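Local structure of methyl-accepting chemotaxis protein, putative (Geobacter sulfurreducens, 3OOV) at residues 16-21 with 50-55; 89-92 with 98-101. The protein is a putative methyl-accepting chemotaxis protein whose GAF domain, the part crystallised, probably serves as a sensory module in signalling. One frame throughout, in Å; residues are numbered along the deposited sequence.

How the contacts relate
Running from the N terminus, the chain enters contact 1 at the first turn of helix 17-31, passes through strand 36-42, and closes a loop of 28 residues when strand 48-55 packs against that turn. Only then does contact 2 open, in the long connection between strands 86-88 and 115-122, where residues 89-92 meet 98-101 across just five residues. The two loops follow one another in series; they neither nest nor cross. Contact 1 ties a helix to the antiparallel sheet, whereas contact 2 folds a connecting segment back on itself, on the opposite side of the chain's centre. Their centres lie about 24 Å apart, within one GAF domain.

Contact 1: 16-21 with 50-55; sequences DVDEVL and SFVAAV
Helix 17-21, where D18 and L21 meet V52, passes strand 50-55 at an axis distance of 7.8 Å, their directions only 33° apart. V52 carries the contact, and its CG1 methyl is the atom both helix residues touch. With CG1 anti to the backbone N (chi1 173°), the methyl lies against the D18 carboxylate, V52 CG1 to D18 OD1 measuring 3.4 Å, while the two side chains cross nearly at right angles. L21 adds the apolar half: its CD1 lies 3.9 Å from V52 CG1. Farther along, A53 CB packs 4.2 Å from the backbone O of L21. V52 and A53 both face I39 on strand 36-42, a classic beta bulge, and both point their side chains toward the helix. The helix start is fixed by D16, the N-cap, whose OD2 accepts from E19 N at 3.0 Å, the donor standing above the carboxylate plane. L21 also touches M41 of strand 36-42 and A156 of helix 143-167, so the first turn of helix 17-31 packs on the antiparallel GAF-domain sheet and against that helix. A carboxylate oxygen against a methyl makes no directional bond, so shape and apolar contact, not polar pairing, join helix to strand here.

Contact 2: 89-92 with 98-101; sequences DDVS and FRLQ
V91 packs its two methyls against F98 CB and the CD and NE of R99, and this is the close-set side of the contact. Its CG2 lies 4.1 Å from F98 CB, the two side chains sliding past each other in opposite directions, and CG1 stands at the same distance from R99 CD. The F98 ring itself leads away, to meet the ring of Y94 in its own chain and D82 of the second subunit. Toward solvent the fit is looser. The R99 chain, bent at chi2 (-78°) and chi3, brings its guanidinium over the backbone of exposed S92, whose CA sits 3.6 Å above the plane, offset toward the rim. R99 NH2 is hydrogen-bonded to Y94 O and lies 3.3 Å from V91 O. Replacing R99 with an alanine would probably leave Y94 O without this partner and strip the CD and guanidinium cover from V91 and the S92 backbone. Within 89-92, D90 OD1 accepts two bonds from one face of its plane, from S92 N at 3.0 Å and from S92 OG at 2.8 Å, so one oxygen ties down both groups. The first bond defines an Asx turn, which overlaps the start of the 3-10 segment beginning at V91, within the long connection between two strands of the GAF-domain sheet.

Contact 1: 16-21 with 50-55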
ATOM      1  N   ASP A  16      14.915   5.748  25.122  1.00 28.21           N
ATOM      2  CA  ASP A  16      15.142   6.946  24.293  1.00 28.52           C
ATOM      3  C   ASP A  16      14.623   6.609  22.854  1.00 26.94           C
ATOM      4  O   ASP A  16      15.285   5.855  22.084  1.00 26.82           O
ATOM      5  CB  ASP A  16      16.644   7.273  24.296  1.00 29.71           C
ATOM      6  CG  ASP A  16      17.031   8.397  23.345  1.00 34.41           C
ATOM      7  OD1 ASP A  16      18.016   9.119  23.657  1.00 41.06           O
ATOM      8  OD2 ASP A  16      16.406   8.549  22.279  1.00 37.09           O
ATOM      9  N   VAL A  17      13.448   7.149  22.516  1.00 24.71           N
ATOM     10  CA  VAL A  17      12.802   6.976  21.193  1.00 21.55           C
ATOM     11  C   VAL A  17      13.805   7.044  20.003  1.00 21.44           C
ATOM     12  O   VAL A  17      13.887   6.111  19.215  1.00 21.07           O
ATOM     13  CB  VAL A  17      11.577   7.950  20.996  1.00 22.12           C
ATOM     14  CG1 VAL A  17      11.116   8.035  19.440  1.00 16.11           C
ATOM     15  CG2 VAL A  17      10.426   7.569  21.922  1.00 17.13           C
ATOM     16  N   ASP A  18      14.610   8.079  19.945  1.00 20.58           N
ATOM     17  CA  ASP A  18      15.521   8.274  18.833  1.00 22.51           C
ATOM     18  C   ASP A  18      16.558   7.183  18.780  1.00 23.99           C
ATOM     19  O   ASP A  18      16.969   6.730  17.678  1.00 23.98           O
ATOM     20  CB  ASP A  18      16.200   9.620  18.959  1.00 22.28           C
ATOM     21  CG  ASP A  18      15.279  10.761  18.615  1.00 26.72           C
ATOM     22  OD1 ASP A  18      14.100  10.522  18.222  1.00 24.62           O
ATOM     23  OD2 ASP A  18      15.752  11.913  18.720  1.00 28.64           O
ATOM     24  N   GLU A  19      17.012   6.753  19.970  1.00 24.44           N
ATOM     25  CA  GLU A  19      17.944   5.637  20.022  1.00 25.47           C
ATOM     26  C   GLU A  19      17.311   4.354  19.452  1.00 24.00           C
ATOM     27  O   GLU A  19      17.963   3.584  18.752  1.00 23.76           O
ATOM     28  CB  GLU A  19      18.421   5.442  21.460  1.00 26.47           C
ATOM     29  CG  GLU A  19      19.463   4.398  21.698  1.00 29.95           C
ATOM     30  CD  GLU A  19      19.895   4.394  23.175  1.00 37.01           C
ATOM     31  OE1 GLU A  19      21.060   4.801  23.423  1.00 41.55           O
ATOM     32  OE2 GLU A  19      19.060   4.043  24.067  1.00 35.29           O
ATOM     33  N   VAL A  20      16.037   4.138  19.753  1.00 22.68           N
ATOM     34  CA  VAL A  20      15.339   2.972  19.284  1.00 22.49           C
ATOM     35  C   VAL A  20      15.204   3.038  17.753  1.00 22.56           C
ATOM     36  O   VAL A  20      15.247   2.015  17.079  1.00 23.82           O
ATOM     37  CB  VAL A  20      13.956   2.917  19.874  1.00 21.67           C
ATOM     38  CG1 VAL A  20      13.009   1.988  19.073  1.00 21.24           C
ATOM     39  CG2 VAL A  20      14.029   2.489  21.375  1.00 25.26           C
ATOM     40  N   LEU A  21      15.006   4.243  17.236  1.00 21.55           N
ATOM     41  CA  LEU A  21      14.881   4.471  15.814  1.00 21.92           C
ATOM     42  C   LEU A  21      16.260   4.228  15.167  1.00 22.14           C
ATOM     43  O   LEU A  21      16.340   3.482  14.199  1.00 20.51           O
ATOM     44  CB  LEU A  21      14.372   5.886  15.559  1.00 20.67           C
ATOM     45  CG  LEU A  21      12.927   6.009  16.078  1.00 20.89           C
ATOM     46  CD1 LEU A  21      12.413   7.420  15.882  1.00 11.38           C
ATOM     47  CD2 LEU A  21      11.941   5.013  15.406  1.00 16.43           C
ATOM     48  N   SER A  50      10.889  15.577  11.540  1.00 12.79           N
ATOM     49  CA  SER A  50      12.259  15.760  11.785  1.00 15.50           C
ATOM     50  C   SER A  50      13.052  14.463  11.418  1.00 15.43           C
ATOM     51  O   SER A  50      12.561  13.328  11.509  1.00 14.22           O
ATOM     52  CB  SER A  50      12.489  16.329  13.192  1.00 16.48           C
ATOM     53  OG  SER A  50      12.327  15.309  14.119  1.00 20.19           O
ATOM     54  N   PHE A  51      14.232  14.657  10.864  1.00 14.94           N
ATOM     55  CA  PHE A  51      14.978  13.546  10.317  1.00 14.35           C
ATOM     56  C   PHE A  51      15.782  12.954  11.490  1.00 14.25           C
ATOM     57  O   PHE A  51      16.677  13.590  11.972  1.00 14.30           O
ATOM     58  CB  PHE A  51      15.869  14.090   9.203  1.00 13.31           C
ATOM     59  CG  PHE A  51      16.235  13.078   8.082  1.00 12.24           C
ATOM     60  CD1 PHE A  51      16.405  13.527   6.774  1.00 13.86           C
ATOM     61  CD2 PHE A  51      16.467  11.722   8.356  1.00 12.04           C
ATOM     62  CE1 PHE A  51      16.749  12.621   5.724  1.00 15.75           C
ATOM     63  CE2 PHE A  51      16.814  10.824   7.325  1.00 14.87           C
ATOM     64  CZ  PHE A  51      17.006  11.261   6.047  1.00 13.19           C
ATOM     65  N   VAL A  52      15.458  11.752  11.930  1.00 15.12           N
ATOM     66  CA  VAL A  52      16.008  11.163  13.164  1.00 16.98           C
ATOM     67  C   VAL A  52      17.158  10.167  12.942  1.00 18.14           C
ATOM     68  O   VAL A  52      18.183  10.186  13.671  1.00 18.67           O
ATOM     69  CB  VAL A  52      14.862  10.500  14.004  1.00 18.75           C
ATOM     70  CG1 VAL A  52      15.439   9.731  15.226  1.00 20.79           C
ATOM     71  CG2 VAL A  52      13.880  11.575  14.470  1.00 16.92           C
ATOM     72  N   ALA A  53      17.001   9.300  11.939  1.00 17.88           N
ATOM     73  CA  ALA A  53      18.010   8.313  11.580  1.00 17.61           C
ATOM     74  C   ALA A  53      18.176   8.245  10.078  1.00 19.29           C
ATOM     75  O   ALA A  53      17.217   8.373   9.314  1.00 18.97           O
ATOM     76  CB  ALA A  53      17.691   6.939  12.169  1.00 17.46           C
ATOM     77  N   ALA A  54      19.439   8.111   9.663  1.00 20.54           N
ATOM     78  CA  ALA A  54      19.843   7.951   8.261  1.00 21.47           C
ATOM     79  C   ALA A  54      21.010   7.018   8.326  1.00 22.55           C
ATOM     80  O   ALA A  54      22.049   7.334   8.894  1.00 26.19           O
ATOM     81  CB  ALA A  54      20.242   9.233   7.646  1.00 19.05           C
ATOM     82  N   VAL A  55      20.815   5.814   7.879  1.00 21.87           N
ATOM     83  CA  VAL A  55      21.922   4.911   7.778  1.00 21.11           C
ATOM     84  C   VAL A  55      22.161   4.701   6.260  1.00 19.07           C
ATOM     85  O   VAL A  55      21.203   4.741   5.420  1.00 17.78           O
ATOM     86  CB  VAL A  55      21.596   3.658   8.628  1.00 22.15           C
ATOM     87  CG1 VAL A  55      22.622   2.653   8.499  1.00 24.53           C
ATOM     88  CG2 VAL A  55      21.564   4.050  10.116  1.00 22.28           C
TER

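Contact 2: 89-92 with 98-101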
ATOM      1  N   ASP A  89       8.634   1.775  -7.555  1.00 20.93           N
ATOM      2  CA  ASP A  89       9.715   1.055  -8.247  1.00 21.10           C
ATOM      3  C   ASP A  89      10.549   2.026  -9.082  1.00 19.95           C
ATOM      4  O   ASP A  89      11.759   1.849  -9.223  1.00 19.63           O
ATOM      5  CB  ASP A  89       9.202  -0.183  -9.027  1.00 22.15           C
ATOM      6  CG  ASP A  89       8.035   0.119  -9.940  1.00 25.82           C
ATOM      7  OD1 ASP A  89       7.932   1.250 -10.505  1.00 31.63           O
ATOM      8  OD2 ASP A  89       7.208  -0.813 -10.138  1.00 29.36           O
ATOM      9  N   ASP A  90       9.894   3.044  -9.619  1.00 18.55           N
ATOM     10  CA  ASP A  90      10.571   4.100 -10.335  1.00 18.21           C
ATOM     11  C   ASP A  90       9.721   5.348 -10.220  1.00 18.81           C
ATOM     12  O   ASP A  90       8.630   5.404 -10.767  1.00 17.84           O
ATOM     13  CB  ASP A  90      10.712   3.770 -11.819  1.00 18.41           C
ATOM     14  CG  ASP A  90      11.660   4.716 -12.539  1.00 18.61           C
ATOM     15  OD1 ASP A  90      11.587   5.951 -12.337  1.00 21.93           O
ATOM     16  OD2 ASP A  90      12.485   4.235 -13.327  1.00 23.54           O
ATOM     17  N   VAL A  91      10.233   6.386  -9.571  1.00 19.73           N
ATOM     18  CA  VAL A  91       9.367   7.549  -9.376  1.00 20.37           C
ATOM     19  C   VAL A  91       8.828   8.159 -10.662  1.00 21.03           C
ATOM     20  O   VAL A  91       7.756   8.736 -10.645  1.00 21.25           O
ATOM     21  CB  VAL A  91       9.948   8.593  -8.387  1.00 20.53           C
ATOM     22  CG1 VAL A  91      10.912   9.509  -9.086  1.00 21.84           C
ATOM     23  CG2 VAL A  91       8.776   9.373  -7.706  1.00 20.48           C
ATOM     24  N   SER A  92       9.524   8.023 -11.792  1.00 21.98           N
ATOM     25  CA  SER A  92       9.076   8.722 -13.022  1.00 22.60           C
ATOM     26  C   SER A  92       7.839   8.032 -13.684  1.00 22.46           C
ATOM     27  O   SER A  92       7.240   8.597 -14.564  1.00 22.68           O
ATOM     28  CB  SER A  92      10.243   8.925 -14.041  1.00 23.60           C
ATOM     29  OG  SER A  92      10.752   7.657 -14.401  1.00 24.67           O
ATOM     30  N   PHE A  98       3.992  12.802  -6.839  1.00 24.65           N
ATOM     31  CA  PHE A  98       4.810  11.868  -6.077  1.00 22.97           C
ATOM     32  C   PHE A  98       6.212  12.416  -5.833  1.00 22.62           C
ATOM     33  O   PHE A  98       6.794  12.097  -4.806  1.00 22.27           O
ATOM     34  CB  PHE A  98       4.915  10.473  -6.708  1.00 22.06           C
ATOM     35  CG  PHE A  98       3.703   9.598  -6.481  1.00 24.83           C
ATOM     36  CD1 PHE A  98       2.424  10.123  -6.536  1.00 27.10           C
ATOM     37  CD2 PHE A  98       3.850   8.226  -6.258  1.00 26.12           C
ATOM     38  CE1 PHE A  98       1.324   9.304  -6.320  1.00 30.16           C
ATOM     39  CE2 PHE A  98       2.754   7.397  -6.081  1.00 26.91           C
ATOM     40  CZ  PHE A  98       1.494   7.935  -6.100  1.00 26.71           C
ATOM     41  N   ARG A  99       6.732  13.251  -6.734  1.00 22.26           N
ATOM     42  CA  ARG A  99       8.132  13.651  -6.658  1.00 24.18           C
ATOM     43  C   ARG A  99       8.392  14.483  -5.397  1.00 23.09           C
ATOM     44  O   ARG A  99       7.567  15.303  -4.989  1.00 22.30           O
ATOM     45  CB  ARG A  99       8.583  14.507  -7.864  1.00 25.35           C
ATOM     46  CG  ARG A  99       8.117  14.070  -9.241  1.00 32.59           C
ATOM     47  CD  ARG A  99       8.857  12.918  -9.846  1.00 42.26           C
ATOM     48  NE  ARG A  99       7.854  12.099 -10.548  1.00 52.18           N
ATOM     49  CZ  ARG A  99       7.650  12.086 -11.869  1.00 54.78           C
ATOM     50  NH1 ARG A  99       8.396  12.832 -12.679  1.00 54.78           N
ATOM     51  NH2 ARG A  99       6.691  11.311 -12.383  1.00 56.81           N
ATOM     52  N   LEU A 100       9.555  14.300  -4.817  1.00 22.22           N
ATOM     53  CA  LEU A 100      10.032  15.220  -3.809  1.00 23.30           C
ATOM     54  C   LEU A 100      10.359  16.583  -4.400  1.00 22.75           C
ATOM     55  O   LEU A 100      10.907  16.663  -5.472  1.00 25.37           O
ATOM     56  CB  LEU A 100      11.256  14.638  -3.126  1.00 23.36           C
ATOM     57  CG  LEU A 100      11.004  13.310  -2.448  1.00 22.15           C
ATOM     58  CD1 LEU A 100      12.272  12.808  -1.667  1.00 23.43           C
ATOM     59  CD2 LEU A 100       9.787  13.393  -1.571  1.00 16.15           C
ATOM     60  N   GLN A 101       9.989  17.651  -3.724  1.00 21.93           N
ATOM     61  CA  GLN A 101      10.338  19.015  -4.148  1.00 21.94           C
ATOM     62  C   GLN A 101      11.357  19.592  -3.145  1.00 21.78           C
ATOM     63  O   GLN A 101      11.632  18.958  -2.116  1.00 21.73           O
ATOM     64  CB  GLN A 101       9.061  19.894  -4.155  1.00 21.80           C
ATOM     65  CG  GLN A 101       8.030  19.537  -5.222  1.00 25.51           C
ATOM     66  CD  GLN A 101       6.620  20.214  -4.987  1.00 31.34           C
ATOM     67  OE1 GLN A 101       6.513  21.400  -4.647  1.00 33.44           O
ATOM     68  NE2 GLN A 101       5.557  19.441  -5.190  1.00 31.11           N
TER